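Local coordinates for protein cofilin (Streptomyces griseoflavus, PDB 5IVU) that probably binds actin, as a bacterial member of the ADF/cofilin family of actin-binding proteins, at residues D11-T16 against I29-N34; Y17-L20 against K25-Y28; V42-D47 against L55-E60; V49-F54 against V128-V133; L84-W89 against I108-L113. One frame throughout, in Å; residues are numbered along the deposited sequence.

Overall arrangement
The five contacts tie the helices to the sheet, to a connecting loop and to one another in an ADF-homology fold. Interactions 1 and 2 share helix 11-21, their centres about 11 Å apart, with interaction 2 nested in the chain loop closed by interaction 1. Interaction 5 seats helix 96-112 beside them on the same face. Interaction 3 reaches across from strand 39-46 to helix 51-57, which interaction 4 joins to helix 130-136; their centres lie about 12 Å apart and their segments alternate along the chain. Interactions 1 and 4, centres about 20 Å apart on opposite sides of the chain's centre, still meet through Ile30 and Phe54. Both helical layers thus close on one sheet.

Interaction 1 (D11-T16 against I29-N34); sequences DACVET and IIFHLN
The Phe31 ring meets the sulfur of Cys13 obliquely, with SG 3.8 Å from CD2. Measured from the ring centroid, the sulfur of Cys13 lies 72° off the normal to the Phe31 ring, a sulfur-aromatic contact well away from the centre of the face. One face of the same ring carries CG2 of Ile29, two residues earlier on the strand and displaced toward the rim, while CB of Cys13 follows the sulfur in, 3.9 Å from Phe31 CE2.

One helical turn on, Thr16 takes over. Its CG2 stands anti to the backbone N (chi1 of OG1 -46°) and reaches CD1 of Ile29 at 3.7 Å. That CD1 also presses on the carbonyl oxygen Thr16 O at 3.4 Å. The hydroxyl turns back into its own helix: Thr16 OG1 donates to Ala12 O at 2.6 Å. Thr16 N bonds to it too, gripping that oxygen twice; the hydroxyl bond favours the rotation that turns the methyl to Ile29. Leu109 of helix 96-112 packs on Phe31 as well. A helix laid on a sheet strand through alternate residues, here Ile29 and Phe31, is the layered alpha/beta packing of the ADF-homology domain.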
# COMPACT_ATOMS: atom_id res chain seq x y z
N ASP A 11 -13.14 -6.49 -7.38
CA ASP A 11 -12.92 -5.80 -8.67
C ASP A 11 -12.49 -4.34 -8.48
O ASP A 11 -11.70 -3.82 -9.26
CB ASP A 11 -14.19 -5.82 -9.54
CG ASP A 11 -14.55 -7.21 -10.06
OD1 ASP A 11 -13.64 -8.04 -10.29
OD2 ASP A 11 -15.75 -7.46 -10.26
N ALA A 12 -13.02 -3.71 -7.42
CA ALA A 12 -12.68 -2.33 -7.05
C ALA A 12 -11.19 -2.08 -6.75
O ALA A 12 -10.73 -0.94 -6.85
CB ALA A 12 -13.52 -1.89 -5.87
N CYS A 13 -10.44 -3.12 -6.37
CA CYS A 13 -9.01 -2.99 -6.12
C CYS A 13 -8.24 -2.57 -7.37
O CYS A 13 -7.56 -1.53 -7.35
CB CYS A 13 -8.42 -4.30 -5.55
SG CYS A 13 -8.99 -4.70 -3.88
N VAL A 14 -8.35 -3.36 -8.44
CA VAL A 14 -7.66 -3.04 -9.70
C VAL A 14 -8.22 -1.75 -10.32
O VAL A 14 -7.45 -0.95 -10.84
CB VAL A 14 -7.69 -4.21 -10.72
CG1 VAL A 14 -7.23 -3.77 -12.11
CG2 VAL A 14 -6.80 -5.36 -10.25
N GLU A 15 -9.53 -1.55 -10.24
CA GLU A 15 -10.18 -0.36 -10.80
C GLU A 15 -9.65 0.92 -10.19
O GLU A 15 -9.28 1.84 -10.92
CB GLU A 15 -11.71 -0.39 -10.59
CG GLU A 15 -12.45 -1.35 -11.52
CD GLU A 15 -13.93 -1.48 -11.19
OE1 GLU A 15 -14.48 -0.64 -10.44
OE2 GLU A 15 -14.56 -2.44 -11.68
N THR A 16 -9.60 0.98 -8.86
CA THR A 16 -9.11 2.16 -8.14
C THR A 16 -7.62 2.38 -8.38
O THR A 16 -7.16 3.52 -8.46
CB THR A 16 -9.37 2.06 -6.62
OG1 THR A 16 -10.70 1.63 -6.39
CG2 THR A 16 -9.18 3.41 -5.94
N ILE A 29 -3.64 4.55 -2.13
CA ILE A 29 -4.75 3.64 -1.83
C ILE A 29 -4.34 2.72 -0.67
O ILE A 29 -3.23 2.19 -0.66
CB ILE A 29 -5.11 2.75 -3.05
CG1 ILE A 29 -5.42 3.60 -4.28
CG2 ILE A 29 -6.31 1.85 -2.73
CD1 ILE A 29 -5.58 2.80 -5.56
N ILE A 30 -5.26 2.52 0.28
CA ILE A 30 -5.07 1.56 1.38
C ILE A 30 -5.98 0.35 1.15
O ILE A 30 -7.19 0.51 1.06
CB ILE A 30 -5.40 2.20 2.75
CG1 ILE A 30 -4.66 3.53 2.96
CG2 ILE A 30 -5.07 1.22 3.88
CD1 ILE A 30 -3.15 3.41 3.15
N PHE A 31 -5.39 -0.83 1.05
CA PHE A 31 -6.14 -2.10 0.94
C PHE A 31 -6.09 -2.86 2.27
O PHE A 31 -5.16 -2.69 3.06
CB PHE A 31 -5.55 -2.99 -0.15
CG PHE A 31 -5.38 -2.30 -1.47
CD1 PHE A 31 -4.20 -1.63 -1.78
CD2 PHE A 31 -6.40 -2.33 -2.41
CE1 PHE A 31 -4.05 -1.00 -3.00
CE2 PHE A 31 -6.25 -1.70 -3.64
CZ PHE A 31 -5.07 -1.03 -3.93
N HIS A 32 -7.09 -3.72 2.47
CA HIS A 32 -7.23 -4.50 3.71
C HIS A 32 -8.06 -5.78 3.49
O HIS A 32 -8.73 -5.91 2.46
CB HIS A 32 -7.78 -3.61 4.84
CG HIS A 32 -9.27 -3.40 4.82
ND1 HIS A 32 -9.99 -3.20 3.65
CD2 HIS A 32 -10.16 -3.31 5.83
CE1 HIS A 32 -11.26 -3.03 3.95
NE2 HIS A 32 -11.39 -3.09 5.26
N LEU A 33 -7.99 -6.72 4.43
CA LEU A 33 -8.93 -7.88 4.47
C LEU A 33 -10.21 -7.46 5.14
O LEU A 33 -10.16 -6.69 6.11
CB LEU A 33 -8.40 -9.07 5.29
CG LEU A 33 -7.71 -10.30 4.73
CD1 LEU A 33 -7.10 -9.99 3.41
CD2 LEU A 33 -6.68 -10.85 5.71
N ASN A 34 -11.34 -8.00 4.69
CA ASN A 34 -12.66 -7.56 5.22
C ASN A 34 -12.98 -8.08 6.65
O ASN A 34 -12.44 -9.10 7.13
CB ASN A 34 -13.83 -7.95 4.25
CG ASN A 34 -14.00 -9.47 4.11
OD1 ASN A 34 -13.03 -10.23 4.17
ND2 ASN A 34 -15.24 -9.92 3.93

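Interaction 2 (Y17-L20 against K25-Y28); sequences YQQL and KLKY
This is a helix-loop-strand connection of the ADF-homology fold: the chain leaves helix 11-21, turns, and comes back past its last turns into strand 28-33. The two arms come closest at Leu20 and Leu26, whose CA atoms are 4.9 Å apart, and no hydrogen bond links them. CB of Leu20 lies 4.0 Å from CB of Leu26, and CD1 of Leu26 rests against the helix backbone, 3.8 Å from Leu20 N. Gln19 runs out extended and crosses both loop side chains at about a right angle. The two ends of its amide have different neighbours, NE2 beside Leu26 CD1 at 4.0 Å and OE1 beside Lys25 CB at 3.8 Å, both simple van der Waals contacts on the exposed side.

Beyond Leu26 the strand begins with a classic beta bulge, Lys27 and Tyr28 both facing Ser46. The side chains of both point away from the helix: Lys27 NZ bonds to Asp69 O, and Tyr28 OH to Asp57 OD2. What they offer Leu20 is backbone. With its CG anti to the backbone N (chi1 178°), Leu20 reaches inward, its CD1 3.7 Å from Lys27 O and 3.6 Å from Tyr28 CA.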
# COMPACT_ATOMS: atom_id res chain seq x y z
N TYR A 17 -6.87 1.29 -8.47
CA TYR A 17 -5.45 1.34 -8.80
C TYR A 17 -5.24 1.89 -10.20
O TYR A 17 -4.34 2.71 -10.41
CB TYR A 17 -4.82 -0.05 -8.67
CG TYR A 17 -3.39 -0.10 -9.14
CD1 TYR A 17 -2.38 0.61 -8.47
CD2 TYR A 17 -3.02 -0.86 -10.25
CE1 TYR A 17 -1.06 0.56 -8.90
CE2 TYR A 17 -1.70 -0.92 -10.68
CZ TYR A 17 -0.73 -0.20 -10.00
OH TYR A 17 0.57 -0.24 -10.40
N GLN A 18 -6.06 1.43 -11.16
CA GLN A 18 -6.01 1.98 -12.51
C GLN A 18 -6.33 3.47 -12.51
O GLN A 18 -5.68 4.23 -13.22
CB GLN A 18 -6.94 1.24 -13.47
CG GLN A 18 -6.51 -0.17 -13.81
CD GLN A 18 -7.51 -0.93 -14.68
OE1 GLN A 18 -8.73 -0.70 -14.64
NE2 GLN A 18 -7.00 -1.85 -15.48
N GLN A 19 -7.28 3.89 -11.67
CA GLN A 19 -7.59 5.31 -11.50
C GLN A 19 -6.40 6.11 -10.92
O GLN A 19 -6.07 7.20 -11.40
CB GLN A 19 -8.82 5.49 -10.62
CG GLN A 19 -9.44 6.88 -10.70
CD GLN A 19 -10.39 7.18 -9.55
OE1 GLN A 19 -10.66 8.35 -9.26
NE2 GLN A 19 -10.87 6.13 -8.87
N LEU A 20 -5.74 5.55 -9.90
CA LEU A 20 -4.51 6.13 -9.38
C LEU A 20 -3.46 6.25 -10.49
O LEU A 20 -2.80 7.27 -10.62
CB LEU A 20 -3.96 5.31 -8.19
CG LEU A 20 -2.63 5.75 -7.54
CD1 LEU A 20 -2.65 5.58 -6.02
CD2 LEU A 20 -1.43 5.00 -8.10
N LYS A 25 -6.24 12.09 -9.87
CA LYS A 25 -7.26 12.17 -8.82
C LYS A 25 -6.82 11.55 -7.50
O LYS A 25 -7.40 11.87 -6.46
CB LYS A 25 -8.58 11.55 -9.29
CG LYS A 25 -9.13 12.24 -10.53
CD LYS A 25 -10.63 12.03 -10.71
CE LYS A 25 -11.11 12.61 -12.04
NZ LYS A 25 -10.85 14.08 -12.16
N LEU A 26 -5.79 10.70 -7.52
CA LEU A 26 -5.38 9.90 -6.36
C LEU A 26 -3.87 9.90 -6.19
O LEU A 26 -3.13 9.86 -7.17
CB LEU A 26 -5.84 8.45 -6.52
CG LEU A 26 -7.33 8.14 -6.57
CD1 LEU A 26 -7.54 6.65 -6.77
CD2 LEU A 26 -8.04 8.64 -5.32
N LYS A 27 -3.44 9.96 -4.94
CA LYS A 27 -2.03 9.86 -4.60
C LYS A 27 -1.71 8.52 -3.93
O LYS A 27 -0.63 7.98 -4.13
CB LYS A 27 -1.62 11.04 -3.72
CG LYS A 27 -0.12 11.20 -3.50
CD LYS A 27 0.63 11.67 -4.74
CE LYS A 27 2.06 12.03 -4.36
NZ LYS A 27 2.95 12.24 -5.53
N TYR A 28 -2.64 7.97 -3.14
CA TYR A 28 -2.48 6.62 -2.57
C TYR A 28 -3.77 5.86 -2.31
O TYR A 28 -4.85 6.45 -2.27
CB TYR A 28 -1.65 6.67 -1.28
CG TYR A 28 -2.30 7.34 -0.08
CD1 TYR A 28 -3.14 6.63 0.77
CD2 TYR A 28 -2.03 8.67 0.23
CE1 TYR A 28 -3.72 7.23 1.88
CE2 TYR A 28 -2.58 9.28 1.34
CZ TYR A 28 -3.43 8.56 2.15
OH TYR A 28 -3.98 9.17 3.23

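Interaction 3 (V42-D47 against L55-E60); sequences VEKSSD and LADLPE
Along 42-47, on strand 39-46, Glu43 and Lys44 both point toward Asp57 of segment 55-60, because the two form a classic beta bulge facing Ile30. Glu43 comes first but does not touch: its OE1 stays 6.3 Å from Asp57 OD1, and its carboxylate is held in a salt bridge with Arg64. Lys44 makes the contact. Its CG sits between the backbone N and the carbonyl carbon (chi1 48°), and a bend at chi3 folds the chain across the aspartate at about a right angle. The methylene CD of Lys44 comes to 3.3 Å from Asp57 OD1, and NZ of Lys44 is also 3.3 Å from that OD1, forming a salt bridge; OD2 of Asp57 is a little farther from NZ, at 3.5 Å. Further along, Ser46 also points to the helix but packs on Tyr28 instead.

The ammonium meets OD1 from above the carboxylate plane, 37° out of it, and the bond is long, so the pairing is probably more electrostatic than directional. Tyr28 OH bonds to the other oxygen, OD2, and is the stronger partner. With a partner at each oxygen, the carboxylate would favour ionisation, and the lysine charge would probably offset nearby Glu43.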
# COMPACT_ATOMS: atom_id res chain seq x y z
N VAL A 42 -10.69 -2.31 -0.88
CA VAL A 42 -10.15 -0.96 -0.70
C VAL A 42 -10.70 -0.43 0.61
O VAL A 42 -11.90 -0.27 0.74
CB VAL A 42 -10.58 -0.01 -1.84
CG1 VAL A 42 -10.11 1.42 -1.58
CG2 VAL A 42 -10.05 -0.51 -3.18
N GLU A 43 -9.82 -0.18 1.58
CA GLU A 43 -10.22 0.51 2.81
C GLU A 43 -10.41 1.99 2.52
O GLU A 43 -11.39 2.59 2.97
CB GLU A 43 -9.19 0.34 3.93
CG GLU A 43 -9.70 0.82 5.30
CD GLU A 43 -8.65 0.85 6.39
OE1 GLU A 43 -7.45 0.93 6.08
OE2 GLU A 43 -9.02 0.82 7.57
N LYS A 44 -9.47 2.58 1.79
CA LYS A 44 -9.63 3.95 1.34
C LYS A 44 -8.68 4.42 0.24
O LYS A 44 -7.68 3.79 -0.06
CB LYS A 44 -9.58 4.95 2.49
CG LYS A 44 -8.45 4.83 3.51
CD LYS A 44 -8.45 6.04 4.51
CE LYS A 44 -8.56 7.45 3.89
NZ LYS A 44 -8.40 8.59 4.85
N SER A 45 -9.07 5.54 -0.35
CA SER A 45 -8.28 6.29 -1.31
C SER A 45 -8.05 7.70 -0.77
O SER A 45 -8.79 8.18 0.09
CB SER A 45 -9.02 6.39 -2.64
OG SER A 45 -9.42 5.11 -3.08
N SER A 46 -7.03 8.36 -1.29
CA SER A 46 -6.74 9.73 -0.92
C SER A 46 -6.18 10.50 -2.09
O SER A 46 -5.44 9.96 -2.91
CB SER A 46 -5.74 9.76 0.21
OG SER A 46 -5.54 11.09 0.65
N ASP A 47 -6.53 11.78 -2.12
CA ASP A 47 -5.99 12.74 -3.08
C ASP A 47 -4.86 13.54 -2.45
O ASP A 47 -4.28 14.40 -3.12
CB ASP A 47 -7.10 13.67 -3.63
CG ASP A 47 -7.78 14.51 -2.54
OD1 ASP A 47 -7.50 14.35 -1.34
OD2 ASP A 47 -8.63 15.34 -2.89
N LEU A 55 1.02 8.14 6.27
CA LEU A 55 1.51 7.53 7.49
C LEU A 55 0.44 7.42 8.58
O LEU A 55 0.39 6.42 9.30
CB LEU A 55 2.72 8.29 8.04
CG LEU A 55 4.01 8.16 7.22
CD1 LEU A 55 5.11 9.01 7.84
CD2 LEU A 55 4.45 6.71 7.11
N ALA A 56 -0.45 8.41 8.64
CA ALA A 56 -1.57 8.41 9.59
C ALA A 56 -2.59 7.31 9.31
O ALA A 56 -3.19 6.79 10.24
CB ALA A 56 -2.27 9.77 9.61
N ASP A 57 -2.79 6.96 8.04
CA ASP A 57 -3.72 5.87 7.67
C ASP A 57 -3.15 4.45 7.79
O ASP A 57 -3.88 3.47 7.60
CB ASP A 57 -4.26 6.09 6.26
CG ASP A 57 -5.23 7.24 6.20
OD1 ASP A 57 -6.29 7.09 6.82
OD2 ASP A 57 -4.94 8.28 5.58
N LEU A 58 -1.86 4.33 8.09
CA LEU A 58 -1.26 3.04 8.43
C LEU A 58 -1.51 2.83 9.92
O LEU A 58 -0.87 3.50 10.76
CB LEU A 58 0.24 3.04 8.14
CG LEU A 58 0.62 3.23 6.67
CD1 LEU A 58 2.12 3.40 6.55
CD2 LEU A 58 0.14 2.07 5.81
N PRO A 59 -2.45 1.92 10.28
CA PRO A 59 -2.73 1.79 11.71
C PRO A 59 -1.55 1.16 12.41
O PRO A 59 -0.93 0.23 11.88
CB PRO A 59 -3.97 0.88 11.77
CG PRO A 59 -4.36 0.60 10.35
CD PRO A 59 -3.15 0.88 9.51
N GLU A 60 -1.24 1.68 13.60
CA GLU A 60 -0.04 1.28 14.33
C GLU A 60 -0.03 -0.18 14.82
O GLU A 60 1.05 -0.73 15.04
CB GLU A 60 0.24 2.24 15.50
CG GLU A 60 -0.74 2.19 16.66
CD GLU A 60 -0.60 3.39 17.58
OE1 GLU A 60 0.32 3.39 18.44
OE2 GLU A 60 -1.42 4.33 17.46

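Interaction 4 (V49-F54 against V128-V133); sequences VDYDNF and VAHENV
Two helices on the same face of the ADF-homology sheet meet at their first turns, Tyr51 opening helix 51-57 and His130 opening helix 130-136. The tight part is an offset stack: the Tyr51 and His130 rings lie 4.2 Å apart between centroids, with planes only 16° from parallel. Both side chains have CG anti to the backbone N, and each ring is thereby laid over the CB of the other: Tyr51 CB sits 4.1 Å from the imidazole centroid, and His130 CB sits 3.9 Å from the phenol centroid. The opposite face of the Tyr51 ring takes CD2 of Phe54 from its own helix, so the phenol is sandwiched, while Tyr68 of the sheet meets it edge-to-face.

The open side is polar and loosely joined. Asp50 and Asp52 are exposed and make no contact with 128-133. Asp50 instead caps its own helix, its OD1 accepting from Asp52 N at 3.2 Å with that N-H approaching from above the carboxylate plane. His130 lies at the border, partly exposed.

Toward the interior Tyr51 OH donates to Val128 O, modelled at a short 2.5 Å and tilted 26° from the carbonyl plane; this oxygen lies at the ring edge, 3.2 Å from Tyr51 CE2. Val133 meets the same hydroxyl, its CG2 3.4 Å from Tyr51 OH.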
# COMPACT_ATOMS: atom_id res chain seq x y z
N VAL A 49 -1.51 15.07 -1.16
CA VAL A 49 -0.10 15.09 -1.53
C VAL A 49 0.81 14.92 -0.29
O VAL A 49 2.00 14.62 -0.43
CB VAL A 49 0.22 16.42 -2.27
CG1 VAL A 49 0.46 17.58 -1.29
CG2 VAL A 49 1.40 16.26 -3.22
N ASP A 50 0.25 15.11 0.91
CA ASP A 50 1.02 15.09 2.16
C ASP A 50 1.34 13.66 2.59
O ASP A 50 0.44 12.90 2.97
CB ASP A 50 0.23 15.81 3.26
CG ASP A 50 1.10 16.27 4.42
OD1 ASP A 50 2.23 15.76 4.61
OD2 ASP A 50 0.64 17.16 5.17
N TYR A 51 2.61 13.31 2.55
CA TYR A 51 3.05 11.97 2.96
C TYR A 51 2.67 11.62 4.41
O TYR A 51 2.47 10.44 4.72
CB TYR A 51 4.55 11.79 2.73
CG TYR A 51 5.00 10.35 2.79
CD1 TYR A 51 4.94 9.54 1.67
CD2 TYR A 51 5.48 9.79 3.98
CE1 TYR A 51 5.35 8.21 1.72
CE2 TYR A 51 5.89 8.47 4.04
CZ TYR A 51 5.83 7.68 2.90
OH TYR A 51 6.23 6.37 2.95
N ASP A 52 2.55 12.61 5.29
CA ASP A 52 2.13 12.37 6.68
C ASP A 52 0.68 11.89 6.82
O ASP A 52 0.37 11.16 7.78
CB ASP A 52 2.36 13.60 7.55
CG ASP A 52 3.82 13.89 7.77
OD1 ASP A 52 4.61 12.94 7.99
OD2 ASP A 52 4.20 15.07 7.73
N ASN A 53 -0.19 12.29 5.90
CA ASN A 53 -1.56 11.74 5.84
C ASN A 53 -1.57 10.25 5.51
O ASN A 53 -2.42 9.50 6.01
CB ASN A 53 -2.42 12.47 4.81
CG ASN A 53 -2.95 13.79 5.33
OD1 ASN A 53 -2.19 14.67 5.72
ND2 ASN A 53 -4.27 13.93 5.35
N PHE A 54 -0.63 9.83 4.65
CA PHE A 54 -0.44 8.41 4.34
C PHE A 54 -0.02 7.64 5.59
O PHE A 54 -0.66 6.64 5.93
CB PHE A 54 0.60 8.23 3.23
CG PHE A 54 1.00 6.80 2.98
CD1 PHE A 54 0.04 5.83 2.72
CD2 PHE A 54 2.34 6.44 2.98
CE1 PHE A 54 0.40 4.51 2.48
CE2 PHE A 54 2.71 5.12 2.74
CZ PHE A 54 1.74 4.15 2.49
N VAL A 128 8.77 2.90 6.84
CA VAL A 128 7.89 3.56 5.86
C VAL A 128 7.98 5.09 5.89
O VAL A 128 7.19 5.76 5.22
CB VAL A 128 6.41 3.10 6.01
CG1 VAL A 128 6.29 1.62 5.69
CG2 VAL A 128 5.86 3.39 7.41
N ALA A 129 8.94 5.64 6.64
CA ALA A 129 9.21 7.08 6.66
C ALA A 129 9.64 7.54 5.28
O ALA A 129 10.30 6.79 4.56
CB ALA A 129 10.30 7.42 7.66
N HIS A 130 9.26 8.77 4.92
CA HIS A 130 9.38 9.24 3.54
C HIS A 130 10.80 9.10 3.01
O HIS A 130 10.99 8.55 1.93
CB HIS A 130 8.88 10.69 3.40
CG HIS A 130 8.49 11.08 2.01
ND1 HIS A 130 8.38 12.39 1.60
CD2 HIS A 130 8.18 10.32 0.93
CE1 HIS A 130 8.01 12.43 0.34
NE2 HIS A 130 7.89 11.19 -0.10
N GLU A 131 11.77 9.55 3.79
CA GLU A 131 13.19 9.50 3.39
C GLU A 131 13.67 8.07 3.12
O GLU A 131 14.41 7.82 2.17
CB GLU A 131 14.07 10.16 4.46
CG GLU A 131 15.47 10.54 3.98
CD GLU A 131 16.57 10.44 5.05
OE1 GLU A 131 16.29 10.04 6.21
OE2 GLU A 131 17.74 10.76 4.72
N ASN A 132 13.25 7.13 3.96
CA ASN A 132 13.62 5.72 3.83
C ASN A 132 13.01 5.13 2.54
O ASN A 132 13.65 4.32 1.86
CB ASN A 132 13.16 4.93 5.07
CG ASN A 132 13.98 3.67 5.31
OD1 ASN A 132 14.00 2.75 4.48
ND2 ASN A 132 14.64 3.60 6.46
N VAL A 133 11.78 5.54 2.23
CA VAL A 133 11.07 5.08 1.03
C VAL A 133 11.66 5.70 -0.23
O VAL A 133 11.81 5.01 -1.24
CB VAL A 133 9.54 5.34 1.15
CG1 VAL A 133 8.81 5.03 -0.15
CG2 VAL A 133 8.96 4.51 2.29

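Interaction 5 (L84-W89 against I108-L113); sequences LTFVSW and ILRRAL
Phe86 receives Arg110, Leu109 and Leu113 within a beta-alpha-beta crossover, in which strand 81-89 leads through helix 96-112 to the parallel neighbouring strand 118-122. The contact joins the first strand of that unit to the last turn of its helix, and no hydrogen bond crosses it.

The CH-pi contact comes first. Arg110 CD stands over one face of the Phe86 ring, 3.9 Å from the centroid and 15° off the normal; its nearest ring atom is Phe86 CG, at 3.8 Å. A bend at chi2 (63°) in the arginine sets CD over the ring. The charged end goes past it, with the guanidinium plane turned 42° from the ring plane.

The ionic partner lies on the third element of the crossover. Arg110 NE forms a salt bridge with Glu119 OE2, so one side chain packs on Phe86 through its CD and binds strand 118-122 through its charge. In ADF/cofilin relatives the long helix at this position contributes to actin binding, and helix 96-112 probably corresponds to it.

The apolar contacts gather at the ring edge. Both leucines lie near the ring plane, at the CE1 corner. Leu109, which also touches Trp65, brings CG to 4.1 Å from Phe86 CE1. Leu113 follows as the helix ends, where the backbone bonds are weak. It crosses the phenylalanine at about a right angle, and its CD1 is 3.7 Å from both CD1 and CE1 of Phe86.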
# COMPACT_ATOMS: atom_id res chain seq x y z
N LEU A 84 5.37 3.94 -8.69
CA LEU A 84 4.27 3.29 -8.00
C LEU A 84 4.88 2.30 -7.01
O LEU A 84 5.62 1.39 -7.40
CB LEU A 84 3.34 2.58 -9.00
CG LEU A 84 2.67 3.51 -10.02
CD1 LEU A 84 2.28 2.78 -11.29
CD2 LEU A 84 1.47 4.22 -9.42
N THR A 85 4.57 2.50 -5.73
CA THR A 85 5.20 1.80 -4.63
C THR A 85 4.18 0.95 -3.87
O THR A 85 3.21 1.48 -3.35
CB THR A 85 5.82 2.82 -3.65
OG1 THR A 85 6.68 3.71 -4.36
CG2 THR A 85 6.58 2.11 -2.54
N PHE A 86 4.40 -0.36 -3.84
CA PHE A 86 3.61 -1.29 -3.04
C PHE A 86 4.22 -1.42 -1.66
O PHE A 86 5.44 -1.55 -1.53
CB PHE A 86 3.55 -2.66 -3.71
CG PHE A 86 2.55 -3.60 -3.09
CD1 PHE A 86 1.22 -3.56 -3.47
CD2 PHE A 86 2.95 -4.52 -2.14
CE1 PHE A 86 0.29 -4.43 -2.91
CE2 PHE A 86 2.03 -5.39 -1.57
CZ PHE A 86 0.70 -5.35 -1.96
N VAL A 87 3.38 -1.37 -0.63
CA VAL A 87 3.81 -1.36 0.75
C VAL A 87 3.07 -2.50 1.46
O VAL A 87 1.85 -2.49 1.48
CB VAL A 87 3.44 -0.03 1.45
CG1 VAL A 87 3.75 -0.06 2.94
CG2 VAL A 87 4.15 1.14 0.78
N SER A 88 3.81 -3.45 2.01
CA SER A 88 3.24 -4.41 2.94
C SER A 88 3.49 -3.86 4.35
O SER A 88 4.63 -3.76 4.78
CB SER A 88 3.87 -5.78 2.79
OG SER A 88 3.65 -6.27 1.49
N TRP A 89 2.41 -3.48 5.03
CA TRP A 89 2.50 -2.94 6.38
C TRP A 89 2.21 -4.08 7.35
O TRP A 89 1.13 -4.67 7.32
CB TRP A 89 1.53 -1.78 6.54
CG TRP A 89 1.49 -1.15 7.90
CD1 TRP A 89 0.41 -1.03 8.71
CD2 TRP A 89 2.59 -0.55 8.60
NE1 TRP A 89 0.76 -0.40 9.88
CE2 TRP A 89 2.09 -0.10 9.83
CE3 TRP A 89 3.95 -0.36 8.30
CZ2 TRP A 89 2.89 0.55 10.77
CZ3 TRP A 89 4.75 0.28 9.23
CH2 TRP A 89 4.22 0.73 10.45
N ILE A 108 -1.83 -12.40 -4.06
CA ILE A 108 -3.08 -12.29 -4.82
C ILE A 108 -3.26 -10.84 -5.27
O ILE A 108 -3.38 -10.57 -6.47
CB ILE A 108 -4.31 -12.71 -3.99
CG1 ILE A 108 -4.24 -14.20 -3.62
CG2 ILE A 108 -5.59 -12.43 -4.76
CD1 ILE A 108 -5.25 -14.63 -2.56
N LEU A 109 -3.24 -9.92 -4.31
CA LEU A 109 -3.32 -8.48 -4.59
C LEU A 109 -2.14 -7.97 -5.40
O LEU A 109 -2.32 -7.24 -6.37
CB LEU A 109 -3.46 -7.67 -3.28
CG LEU A 109 -3.36 -6.14 -3.31
CD1 LEU A 109 -4.34 -5.50 -4.29
CD2 LEU A 109 -3.58 -5.57 -1.91
N ARG A 110 -0.92 -8.36 -5.01
CA ARG A 110 0.30 -7.84 -5.65
C ARG A 110 0.41 -8.21 -7.13
O ARG A 110 0.80 -7.37 -7.95
CB ARG A 110 1.54 -8.33 -4.88
CG ARG A 110 2.89 -7.96 -5.47
CD ARG A 110 3.16 -6.46 -5.53
NE ARG A 110 4.31 -6.19 -6.38
CZ ARG A 110 4.29 -6.09 -7.71
NH1 ARG A 110 3.15 -6.20 -8.41
NH2 ARG A 110 5.43 -5.87 -8.37
N ARG A 111 0.03 -9.45 -7.46
CA ARG A 111 0.03 -9.94 -8.85
C ARG A 111 -0.97 -9.17 -9.75
O ARG A 111 -0.71 -8.96 -10.93
CB ARG A 111 -0.27 -11.44 -8.90
CG ARG A 111 0.23 -12.15 -10.15
CD ARG A 111 -0.17 -13.62 -10.14
NE ARG A 111 -1.60 -13.78 -10.42
CZ ARG A 111 -2.15 -14.10 -11.60
NH1 ARG A 111 -1.41 -14.35 -12.69
NH2 ARG A 111 -3.48 -14.19 -11.69
N ALA A 112 -2.10 -8.76 -9.17
CA ALA A 112 -3.15 -8.04 -9.89
C ALA A 112 -2.80 -6.59 -10.24
O ALA A 112 -3.39 -6.03 -11.16
CB ALA A 112 -4.44 -8.08 -9.10
N LEU A 113 -1.85 -5.98 -9.52
CA LEU A 113 -1.45 -4.60 -9.77
C LEU A 113 -0.26 -4.53 -10.76
O LEU A 113 0.87 -4.91 -10.42
CB LEU A 113 -1.10 -3.89 -8.46
CG LEU A 113 -2.13 -3.99 -7.33
CD1 LEU A 113 -1.51 -3.55 -6.01
CD2 LEU A 113 -3.39 -3.18 -7.60